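Local coordinates for nitrite reductase (Hyphomicrobium denitrificans, PDB 2DV6), which probably catalyses the copper-dependent reduction of nitrite to nitric oxide in denitrification, with cytochrome c as the electron donor, at residues A[290-295]-A[341-346]; A[347-352]-A[403-408]; A[369-374]-A[389-394]; A[410-415]-A[426-431]. All coordinates share one frame; numbering follows the deposited sequence.

All four contacts lie in the C-terminal cupredoxin domain, a sandwich of a six-stranded and a five-stranded sheet. Interactions 1 and 3, whose centres are about 15 Å apart and which do not touch, pack one sheet on the other. Interaction 2 pairs strands 348-357 and 397-404 within the first sheet, and interaction 4 is the hairpin 409-415/427-431 of the second. Along the chain interaction 1 closes before interaction 2 opens, interaction 3 is nested inside the loop closed by interaction 2, and interaction 4 follows. Interactions 2 and 3, about 13 Å between centres, share the potassium ion, so the ion joins the strand pairing of interaction 2 to the sheet corner of interaction 3 close to a subunit interface.

Interaction 1: residues A[290-295]-A[341-346]; sequences REFYVM and LYASVG
Phe-292 and Leu-341 face each other across the interior of a cupredoxin beta-sandwich, the first on strand 290-299 of one sheet and the second on the short strand 341-343 of the other. The two strands run nearly antiparallel, at 173°, but their axes stay 8.8 Å apart and no clear hydrogen bond joins them, so the gap is filled mainly by side chains. The tight part is a CH-pi contact: Leu-341 CD2 sits over one face of the Phe-292 ring, 3.7 Å from its centroid and 22° off the ring normal. Leu-341 CG follows at 3.6 Å from Phe-292 CD2. In both residues CG stands beside the backbone N and anti to the carbonyl carbon (chi1 -62° for Phe-292), and the two side chains meet obliquely. The same ring is met at its edge as well, in plane, where Tyr-342 O lies 3.3 Å from Phe-292 CZ.

Toward solvent the contact thins out. The phenol of Tyr-342 turns away from strand 290-299 and is exposed, while the aliphatic part of Arg-290 merely skirts Ala-343, CD to CB at 3.9 Å. The strongest polar partner of Arg-290 is Glu-347, to whose OE1 its NH1 makes a salt bridge. Val-349 of the adjoining strand lies against both Arg-290 and Phe-292. At this margin Arg-290 NE comes within 3.3 Å of Tyr-342 O, which approaches the guanidinium obliquely.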
# COMPACT_ATOMS: atom_id res chain seq x y z
N ARG A 290 -20.32 -0.75 55.51
CA ARG A 290 -19.23 -1.33 54.70
C ARG A 290 -18.70 -0.27 53.73
O ARG A 290 -19.47 0.53 53.22
CB ARG A 290 -19.82 -2.43 53.86
CG ARG A 290 -18.99 -3.64 53.67
CD ARG A 290 -19.97 -4.78 53.47
NE ARG A 290 -19.40 -6.05 53.84
CZ ARG A 290 -19.68 -6.71 54.96
NH1 ARG A 290 -20.57 -6.23 55.82
NH2 ARG A 290 -19.09 -7.86 55.18
N GLU A 291 -17.39 -0.29 53.50
CA GLU A 291 -16.74 0.66 52.63
C GLU A 291 -15.91 -0.12 51.63
O GLU A 291 -15.34 -1.18 51.96
CB GLU A 291 -15.82 1.60 53.40
CG GLU A 291 -16.53 2.45 54.43
CD GLU A 291 -15.54 3.34 55.18
OE1 GLU A 291 -14.48 2.82 55.58
OE2 GLU A 291 -15.82 4.56 55.33
N PHE A 292 -15.84 0.41 50.41
CA PHE A 292 -15.05 -0.22 49.36
C PHE A 292 -14.09 0.79 48.68
O PHE A 292 -14.29 1.99 48.73
CB PHE A 292 -15.98 -0.84 48.35
CG PHE A 292 -16.86 -1.95 48.91
CD1 PHE A 292 -18.20 -1.71 49.20
CD2 PHE A 292 -16.34 -3.23 49.12
CE1 PHE A 292 -19.04 -2.72 49.68
CE2 PHE A 292 -17.17 -4.27 49.63
CZ PHE A 292 -18.52 -4.00 49.89
N TYR A 293 -13.05 0.26 48.06
CA TYR A 293 -12.02 1.07 47.44
C TYR A 293 -11.92 0.64 45.97
O TYR A 293 -11.51 -0.47 45.68
CB TYR A 293 -10.70 0.80 48.16
CG TYR A 293 -9.44 1.48 47.63
CD1 TYR A 293 -9.49 2.68 46.89
CD2 TYR A 293 -8.20 0.94 47.93
CE1 TYR A 293 -8.31 3.31 46.45
CE2 TYR A 293 -7.02 1.55 47.50
CZ TYR A 293 -7.08 2.74 46.79
OH TYR A 293 -5.88 3.29 46.43
N VAL A 294 -12.28 1.55 45.05
CA VAL A 294 -12.28 1.26 43.62
C VAL A 294 -11.64 2.42 42.81
O VAL A 294 -11.96 3.58 43.05
CB VAL A 294 -13.72 1.01 43.10
CG1 VAL A 294 -13.68 0.65 41.59
CG2 VAL A 294 -14.40 -0.15 43.92
N MET A 295 -10.74 2.11 41.87
CA MET A 295 -10.19 3.13 40.98
C MET A 295 -10.20 2.63 39.57
O MET A 295 -10.07 1.46 39.34
CB MET A 295 -8.77 3.56 41.38
CG MET A 295 -8.75 4.36 42.69
SD MET A 295 -7.18 5.22 43.02
CE MET A 295 -7.36 6.74 42.01
N LEU A 341 -16.91 -7.21 45.05
CA LEU A 341 -17.44 -6.66 46.28
C LEU A 341 -18.58 -7.55 46.81
O LEU A 341 -19.32 -8.14 46.04
CB LEU A 341 -17.93 -5.23 46.06
CG LEU A 341 -17.03 -4.06 45.65
CD1 LEU A 341 -16.38 -4.27 44.26
CD2 LEU A 341 -17.86 -2.75 45.68
N TYR A 342 -18.68 -7.66 48.13
CA TYR A 342 -19.69 -8.49 48.83
C TYR A 342 -20.33 -7.63 49.90
O TYR A 342 -19.61 -6.98 50.67
CB TYR A 342 -19.03 -9.69 49.52
CG TYR A 342 -18.61 -10.78 48.57
CD1 TYR A 342 -19.57 -11.63 47.97
CD2 TYR A 342 -17.26 -10.97 48.25
CE1 TYR A 342 -19.20 -12.63 47.07
CE2 TYR A 342 -16.87 -11.99 47.36
CZ TYR A 342 -17.84 -12.81 46.78
OH TYR A 342 -17.44 -13.80 45.91
N ALA A 343 -21.66 -7.59 49.94
CA ALA A 343 -22.36 -6.94 51.07
C ALA A 343 -23.66 -7.72 51.38
O ALA A 343 -23.94 -8.71 50.73
CB ALA A 343 -22.65 -5.45 50.77
N SER A 344 -24.41 -7.29 52.41
CA SER A 344 -25.64 -7.97 52.82
C SER A 344 -26.82 -7.05 52.67
O SER A 344 -26.67 -5.81 52.77
CB SER A 344 -25.55 -8.42 54.28
OG SER A 344 -24.42 -9.24 54.46
N VAL A 345 -28.00 -7.64 52.47
CA VAL A 345 -29.22 -6.81 52.35
C VAL A 345 -29.49 -5.99 53.60
O VAL A 345 -29.22 -6.44 54.71
CB VAL A 345 -30.47 -7.57 51.75
CG1 VAL A 345 -30.22 -9.01 51.57
CG2 VAL A 345 -31.75 -7.29 52.52
N GLY A 346 -29.91 -4.74 53.39
CA GLY A 346 -30.05 -3.77 54.48
C GLY A 346 -28.81 -2.99 54.89
O GLY A 346 -28.91 -2.03 55.64

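Interaction 2: residues A[347-352]-A[403-408]; sequences ETVRIF and FKIDRA. With K (potassium ion), chain J.
Phe-403 and Val-349 form an antiparallel hydrogen-bonded pair, closed by Val-349 N to Phe-403 O at 2.9 Å and Phe-403 N to Val-349 O. A third bond, Ile-405 N to Glu-347 O at 2.8 Å, is almost straight at 176° and carries the pairing past the end of strand 397-404. From CB, which packs on Ile-370 O, the Phe-403 side chain takes the crowded position, with CG between the backbone N and the carbonyl carbon (chi1 49°), and the ring lies alongside Val-349. CD2 is near Val-349 O; CZ and CE2 lie closest to Val-349 CG1, which stands over one face, 3.8 Å from CZ. CE2 also meets Ile-351 CD1 at 4.0 Å, near the ring plane. Cut back to an alanine, this position would probably leave Val-349 CG1 and Ile-351 CD1 facing a gap in the sandwich core. Farther along, Ile-405 CD1 touches Val-349 CG2 at 3.7 Å.

Beyond the pairing, Lys-404 O and Asp-406 OD2 each bind the potassium ion at 2.4 Å, and Glu-369 supplies further ligands. Strand 348-357 is flanked by strand 290-299 on its other edge, strand 397-404 by strand 371-374, while Phe-403 CZ reaches Leu-429 on strand 427-431 of the facing sheet.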
# COMPACT_ATOMS: atom_id res chain seq x y z
N GLU A 347 -27.63 -3.37 54.41
CA GLU A 347 -26.42 -2.58 54.70
C GLU A 347 -26.38 -1.27 53.92
O GLU A 347 -26.80 -1.18 52.76
CB GLU A 347 -25.15 -3.38 54.46
CG GLU A 347 -24.91 -4.46 55.50
CD GLU A 347 -23.59 -5.18 55.32
OE1 GLU A 347 -23.08 -5.73 56.32
OE2 GLU A 347 -23.04 -5.20 54.19
N THR A 348 -25.92 -0.23 54.61
CA THR A 348 -25.53 0.99 53.97
C THR A 348 -24.05 0.82 53.63
O THR A 348 -23.23 0.46 54.50
CB THR A 348 -25.79 2.22 54.86
OG1 THR A 348 -27.20 2.39 55.00
CG2 THR A 348 -25.25 3.49 54.21
N VAL A 349 -23.75 1.08 52.36
CA VAL A 349 -22.45 0.83 51.77
C VAL A 349 -21.85 2.14 51.21
O VAL A 349 -22.56 3.04 50.78
CB VAL A 349 -22.63 -0.26 50.70
CG1 VAL A 349 -21.81 -0.04 49.51
CG2 VAL A 349 -22.44 -1.65 51.31
N ARG A 350 -20.53 2.24 51.26
CA ARG A 350 -19.84 3.43 50.76
C ARG A 350 -18.77 2.94 49.80
O ARG A 350 -18.05 2.01 50.11
CB ARG A 350 -19.21 4.19 51.93
CG ARG A 350 -18.08 5.16 51.54
CD ARG A 350 -18.30 6.42 52.29
NE ARG A 350 -17.90 6.21 53.64
CZ ARG A 350 -18.49 6.71 54.71
NH1 ARG A 350 -17.94 6.42 55.86
NH2 ARG A 350 -19.59 7.49 54.63
N ILE A 351 -18.69 3.54 48.62
CA ILE A 351 -17.58 3.26 47.69
C ILE A 351 -16.76 4.56 47.56
O ILE A 351 -17.32 5.63 47.25
CB ILE A 351 -18.07 2.77 46.31
CG1 ILE A 351 -18.92 1.50 46.44
CG2 ILE A 351 -16.86 2.54 45.31
CD1 ILE A 351 -19.62 1.06 45.12
N PHE A 352 -15.47 4.47 47.85
CA PHE A 352 -14.54 5.56 47.54
C PHE A 352 -14.08 5.26 46.12
O PHE A 352 -13.43 4.23 45.89
CB PHE A 352 -13.32 5.56 48.48
CG PHE A 352 -13.66 5.82 49.93
CD1 PHE A 352 -13.79 4.76 50.84
CD2 PHE A 352 -13.82 7.14 50.40
CE1 PHE A 352 -14.06 5.00 52.21
CE2 PHE A 352 -14.09 7.39 51.77
CZ PHE A 352 -14.24 6.34 52.66
N PHE A 403 -24.96 4.26 49.61
CA PHE A 403 -26.32 3.82 49.35
C PHE A 403 -26.67 2.62 50.23
O PHE A 403 -25.84 1.77 50.54
CB PHE A 403 -26.52 3.45 47.89
CG PHE A 403 -25.46 2.54 47.34
CD1 PHE A 403 -25.74 1.20 47.12
CD2 PHE A 403 -24.19 3.04 47.00
CE1 PHE A 403 -24.79 0.36 46.59
CE2 PHE A 403 -23.23 2.22 46.47
CZ PHE A 403 -23.53 0.87 46.25
N LYS A 404 -27.93 2.59 50.63
CA LYS A 404 -28.49 1.45 51.32
C LYS A 404 -28.87 0.39 50.30
O LYS A 404 -29.52 0.68 49.30
CB LYS A 404 -29.70 1.85 52.17
CG LYS A 404 -30.36 0.64 52.82
CD LYS A 404 -31.40 1.02 53.82
CE LYS A 404 -32.21 -0.22 54.22
NZ LYS A 404 -32.74 -0.06 55.60
N ILE A 405 -28.43 -0.84 50.54
CA ILE A 405 -28.82 -1.96 49.71
C ILE A 405 -30.14 -2.59 50.18
O ILE A 405 -30.15 -3.35 51.13
CB ILE A 405 -27.68 -2.99 49.66
CG1 ILE A 405 -26.42 -2.33 49.08
CG2 ILE A 405 -28.09 -4.21 48.82
CD1 ILE A 405 -25.17 -3.15 49.33
N ASP A 406 -31.24 -2.28 49.51
CA ASP A 406 -32.57 -2.70 49.98
C ASP A 406 -32.86 -4.17 49.75
O ASP A 406 -33.67 -4.76 50.45
CB ASP A 406 -33.68 -1.87 49.32
CG ASP A 406 -33.35 -0.41 49.27
OD1 ASP A 406 -33.84 0.38 50.11
OD2 ASP A 406 -32.57 -0.05 48.37
N ARG A 407 -32.23 -4.76 48.75
CA ARG A 407 -32.54 -6.13 48.41
C ARG A 407 -31.38 -6.82 47.73
O ARG A 407 -30.39 -6.18 47.38
CB ARG A 407 -33.81 -6.20 47.55
CG ARG A 407 -33.74 -5.48 46.21
CD ARG A 407 -34.56 -6.26 45.22
NE ARG A 407 -33.84 -7.49 44.88
CZ ARG A 407 -34.36 -8.56 44.28
NH1 ARG A 407 -35.65 -8.61 43.96
NH2 ARG A 407 -33.57 -9.59 44.04
N ALA A 408 -31.53 -8.12 47.56
CA ALA A 408 -30.50 -8.99 47.06
C ALA A 408 -30.23 -8.80 45.56
O ALA A 408 -31.08 -8.33 44.82
CB ALA A 408 -30.90 -10.44 47.34
K K J . -30.94 1.52 47.58
O HOH W 1 -32.09 2.69 49.21
O HOH W 2 -32.52 2.18 45.79
O HOH W 3 -30.07 3.72 47.17

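Interaction 3: residues A[369-374]-A[389-394]; sequences EIFDHV and QTVSVP. With K (potassium ion), chain J.
At the corner of the cupredoxin sandwich beside the potassium site, Phe-371 and Val-374 of one sheet pack on Gln-389 and Val-391, the latter on strand 390-393 of the other. Between the two apolar residues the chain makes a classic beta bulge, Asp-372 and His-373 both facing Asp-402. The Phe-371 ring brings CE1 to 3.4 Å from Gln-389 O and then to Val-391 CG1 at 4.2 Å, while its edge meets Thr-390 CA. A serine in place of Phe-371 would probably open a gap beside the Gln-389 carbonyl and strip Val-391 of an apolar neighbour. The side-chain amide of Gln-389 is engaged by another chain, OE1 being hydrogen-bonded to ND1 of His-224 of a second subunit, a copper ligand there.

On the metal side Glu-369 bends at chi2 (-65°) and grips potassium with both oxygens, OE1 at 2.6 Å and OE2 at 2.5 Å. Its OE2 also accepts a bond from Ile-370 N, on the anti side of the carboxylate, which, with the two metal bonds, limits the rotation of the group. A metal-bound water donates to Ile-370 O and Asp-372 OD1, tying the bulge to the ion. On the other side of the bulge, the valines slide past each other in opposite directions, Val-374 CG1 lying 3.7 Å from Val-391 CG2.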
# COMPACT_ATOMS: atom_id res chain seq x y z
N GLU A 369 -28.90 -0.22 41.39
CA GLU A 369 -28.97 0.58 42.60
C GLU A 369 -28.89 2.07 42.28
O GLU A 369 -28.66 2.44 41.12
CB GLU A 369 -27.85 0.16 43.59
CG GLU A 369 -28.33 -0.70 44.74
CD GLU A 369 -29.30 0.04 45.67
OE1 GLU A 369 -29.91 -0.61 46.55
OE2 GLU A 369 -29.49 1.27 45.53
N ILE A 370 -29.09 2.92 43.29
CA ILE A 370 -29.14 4.38 43.15
C ILE A 370 -28.29 4.98 44.29
O ILE A 370 -28.35 4.49 45.41
CB ILE A 370 -30.60 4.91 43.26
CG1 ILE A 370 -31.50 4.19 42.26
CG2 ILE A 370 -30.65 6.47 43.08
CD1 ILE A 370 -33.00 4.44 42.41
N PHE A 371 -27.46 5.97 44.00
CA PHE A 371 -26.69 6.60 45.06
C PHE A 371 -27.57 7.51 45.92
O PHE A 371 -28.17 8.45 45.42
CB PHE A 371 -25.51 7.39 44.48
CG PHE A 371 -24.65 6.58 43.51
CD1 PHE A 371 -24.35 7.08 42.25
CD2 PHE A 371 -24.11 5.34 43.90
CE1 PHE A 371 -23.54 6.34 41.37
CE2 PHE A 371 -23.31 4.61 43.03
CZ PHE A 371 -23.02 5.10 41.77
N ASP A 372 -27.65 7.19 47.21
CA ASP A 372 -28.37 8.00 48.17
C ASP A 372 -27.63 9.32 48.32
O ASP A 372 -28.26 10.36 48.28
CB ASP A 372 -28.47 7.28 49.52
CG ASP A 372 -29.41 6.03 49.49
OD1 ASP A 372 -30.33 5.95 48.63
OD2 ASP A 372 -29.20 5.10 50.33
N HIS A 373 -26.30 9.26 48.45
CA HIS A 373 -25.46 10.46 48.57
C HIS A 373 -24.27 10.40 47.64
O HIS A 373 -23.57 9.37 47.56
CB HIS A 373 -24.96 10.70 50.01
CG HIS A 373 -26.08 10.81 51.00
ND1 HIS A 373 -26.83 11.97 51.15
CD2 HIS A 373 -26.64 9.89 51.83
CE1 HIS A 373 -27.77 11.77 52.07
NE2 HIS A 373 -27.69 10.51 52.48
N VAL A 374 -24.03 11.52 46.95
CA VAL A 374 -22.87 11.68 46.10
C VAL A 374 -22.10 12.90 46.57
O VAL A 374 -22.67 14.02 46.65
CB VAL A 374 -23.29 11.86 44.61
CG1 VAL A 374 -22.09 12.31 43.77
CG2 VAL A 374 -23.89 10.58 44.08
N GLN A 389 -28.21 8.74 39.89
CA GLN A 389 -27.96 7.46 39.19
C GLN A 389 -26.49 7.28 38.81
O GLN A 389 -25.94 6.18 38.92
CB GLN A 389 -28.82 7.32 37.92
CG GLN A 389 -28.49 8.32 36.81
CD GLN A 389 -29.67 8.61 35.93
OE1 GLN A 389 -30.15 7.73 35.23
NE2 GLN A 389 -30.14 9.88 35.94
N THR A 390 -25.86 8.35 38.33
CA THR A 390 -24.53 8.27 37.75
C THR A 390 -23.73 9.54 37.95
O THR A 390 -24.29 10.63 37.93
CB THR A 390 -24.44 7.58 36.31
OG1 THR A 390 -23.64 8.35 35.37
CG2 THR A 390 -25.71 7.22 35.74
N VAL A 391 -22.45 9.37 38.28
CA VAL A 391 -21.59 10.52 38.64
C VAL A 391 -20.39 10.61 37.68
O VAL A 391 -19.75 9.58 37.45
CB VAL A 391 -21.17 10.46 40.16
CG1 VAL A 391 -20.54 9.17 40.51
CG2 VAL A 391 -20.27 11.67 40.56
N SER A 392 -20.14 11.80 37.10
CA SER A 392 -18.90 12.03 36.31
C SER A 392 -17.75 12.30 37.24
O SER A 392 -17.87 13.17 38.12
CB SER A 392 -18.94 13.26 35.37
OG SER A 392 -19.94 13.14 34.42
N VAL A 393 -16.66 11.56 37.04
CA VAL A 393 -15.48 11.63 37.87
C VAL A 393 -14.29 11.84 36.92
O VAL A 393 -13.95 10.96 36.13
CB VAL A 393 -15.25 10.35 38.68
CG1 VAL A 393 -14.01 10.53 39.58
CG2 VAL A 393 -16.47 10.03 39.54
N PRO A 394 -13.67 13.02 36.98
CA PRO A 394 -12.61 13.28 36.02
C PRO A 394 -11.32 12.53 36.42
O PRO A 394 -11.17 12.13 37.58
CB PRO A 394 -12.39 14.79 36.14
CG PRO A 394 -12.70 15.06 37.63
CD PRO A 394 -13.91 14.17 37.88
K K J . -30.94 1.52 47.58
O HOH W 4 -25.99 3.79 40.52
O HOH W 3 -30.07 3.72 47.17
O HOH W 2 -32.52 2.18 45.79
O HOH W 1 -32.09 2.69 49.21

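Interaction 4: residues A[410-415]-A[426-431]; sequences RYILVD and VGFLNV
Arg-410 lies flat on Phe-428, guanidinium and ring planes only 10° apart and their centres 4.2 Å from each other, on one face of a two-stranded antiparallel beta hairpin. The cation-pi contact is off-centre: NE, rather than CZ, stands over the middle of the ring, and CD adds a CH-pi contact 3.9 Å from the centroid. Bends at chi2 (111°) and chi3 (101°) fold the arginine back across its partner strand, which brings NH2 toward Asn-430 OD1; a hydrogen bond is modelled there, although the oxygen's place is doubtful. Ile-412 continues this face, running side by side with both Phe-428 and Val-426, its CG2 3.6 Å from Val-426 CG2.

The opposite face is largely apolar. Tyr-411 stands next to Leu-429, CB to CB at 4.0 Å, and turns the edge of its ring to Val-431 CG2, 3.9 Å from CD1. Leu-413 crosses Leu-429 at a slant and pairs with Gly-427, where a CB would stand beside Leu-413 CB on the same face. Two pairs of backbone bonds lock the register; Leu-429 N to Tyr-411 O, at 2.6 Å, is short and nearly straight. Tyr-411 OH is hydrogen-bonded to Arg-407 O.

Within the five-stranded sheet, strand 409-415 has strand 362-367 along its other edge, and strand 427-431 is bordered by strand 341-343, with helix 334-338 packing on Val-426 and Phe-428.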
# COMPACT_ATOMS: atom_id res chain seq x y z
N ARG A 410 -26.94 -9.26 42.10
CA ARG A 410 -25.62 -8.99 41.66
C ARG A 410 -25.65 -7.58 41.08
O ARG A 410 -26.16 -7.38 39.99
CB ARG A 410 -25.22 -9.97 40.58
CG ARG A 410 -23.99 -9.54 39.83
CD ARG A 410 -22.92 -10.44 40.18
NE ARG A 410 -22.75 -11.40 39.12
CZ ARG A 410 -22.35 -12.65 39.32
NH1 ARG A 410 -22.21 -13.46 38.27
NH2 ARG A 410 -22.08 -13.07 40.55
N TYR A 411 -25.13 -6.62 41.83
CA TYR A 411 -25.01 -5.25 41.35
C TYR A 411 -23.70 -5.06 40.55
O TYR A 411 -22.68 -5.69 40.81
CB TYR A 411 -25.16 -4.28 42.52
CG TYR A 411 -26.51 -4.49 43.20
CD1 TYR A 411 -26.65 -5.38 44.29
CD2 TYR A 411 -27.66 -3.86 42.71
CE1 TYR A 411 -27.89 -5.58 44.89
CE2 TYR A 411 -28.89 -4.06 43.30
CZ TYR A 411 -29.00 -4.93 44.39
OH TYR A 411 -30.24 -5.14 44.95
N ILE A 412 -23.76 -4.19 39.55
CA ILE A 412 -22.69 -4.10 38.56
C ILE A 412 -22.08 -2.70 38.45
O ILE A 412 -22.76 -1.76 38.04
CB ILE A 412 -23.16 -4.65 37.21
CG1 ILE A 412 -23.89 -6.02 37.42
CG2 ILE A 412 -21.98 -4.79 36.21
CD1 ILE A 412 -24.60 -6.51 36.15
N LEU A 413 -20.81 -2.58 38.86
CA LEU A 413 -20.06 -1.33 38.71
C LEU A 413 -19.65 -1.16 37.24
O LEU A 413 -19.10 -2.08 36.61
CB LEU A 413 -18.83 -1.31 39.60
CG LEU A 413 -19.02 -1.21 41.12
CD1 LEU A 413 -19.83 -2.43 41.70
CD2 LEU A 413 -17.64 -1.08 41.82
N VAL A 414 -19.96 0.01 36.68
CA VAL A 414 -19.64 0.32 35.28
C VAL A 414 -19.23 1.80 35.16
O VAL A 414 -19.61 2.61 36.01
CB VAL A 414 -20.82 0.05 34.30
CG1 VAL A 414 -21.28 -1.41 34.35
CG2 VAL A 414 -22.00 0.98 34.53
N ASP A 415 -18.42 2.11 34.14
CA ASP A 415 -18.35 3.44 33.59
C ASP A 415 -19.45 3.39 32.53
O ASP A 415 -19.42 2.56 31.63
CB ASP A 415 -17.00 3.60 32.90
CG ASP A 415 -16.78 4.95 32.30
OD1 ASP A 415 -17.76 5.69 32.02
OD2 ASP A 415 -15.58 5.28 32.12
N VAL A 426 -15.76 -3.54 34.25
CA VAL A 426 -16.98 -4.10 34.85
C VAL A 426 -16.58 -4.66 36.21
O VAL A 426 -15.52 -5.24 36.32
CB VAL A 426 -17.65 -5.18 33.90
CG1 VAL A 426 -16.72 -6.33 33.67
CG2 VAL A 426 -19.02 -5.66 34.41
N GLY A 427 -17.36 -4.42 37.25
CA GLY A 427 -17.15 -5.09 38.54
C GLY A 427 -18.49 -5.56 39.09
O GLY A 427 -19.56 -5.06 38.67
N PHE A 428 -18.42 -6.50 40.04
CA PHE A 428 -19.62 -7.07 40.69
C PHE A 428 -19.65 -6.71 42.16
O PHE A 428 -18.61 -6.73 42.84
CB PHE A 428 -19.68 -8.60 40.56
CG PHE A 428 -19.87 -9.09 39.13
CD1 PHE A 428 -19.41 -10.35 38.77
CD2 PHE A 428 -20.47 -8.29 38.16
CE1 PHE A 428 -19.53 -10.82 37.45
CE2 PHE A 428 -20.61 -8.76 36.83
CZ PHE A 428 -20.14 -10.02 36.48
N LEU A 429 -20.85 -6.32 42.61
CA LEU A 429 -21.18 -6.21 44.03
C LEU A 429 -22.24 -7.28 44.33
O LEU A 429 -23.40 -7.14 43.94
CB LEU A 429 -21.69 -4.80 44.37
CG LEU A 429 -22.40 -4.56 45.73
CD1 LEU A 429 -21.55 -5.01 46.91
CD2 LEU A 429 -22.72 -3.10 45.88
N ASN A 430 -21.82 -8.36 45.00
CA ASN A 430 -22.66 -9.56 45.22
C ASN A 430 -23.39 -9.48 46.55
O ASN A 430 -22.74 -9.41 47.60
CB ASN A 430 -21.81 -10.83 45.18
CG ASN A 430 -21.24 -11.10 43.81
OD1 ASN A 430 -21.93 -10.92 42.84
ND2 ASN A 430 -19.99 -11.54 43.73
N VAL A 431 -24.73 -9.47 46.49
CA VAL A 431 -25.58 -9.39 47.68
C VAL A 431 -26.54 -10.59 47.63
O VAL A 431 -27.44 -10.69 46.77
CB VAL A 431 -26.34 -8.05 47.78
CG1 VAL A 431 -27.19 -8.01 49.04
CG2 VAL A 431 -25.33 -6.80 47.72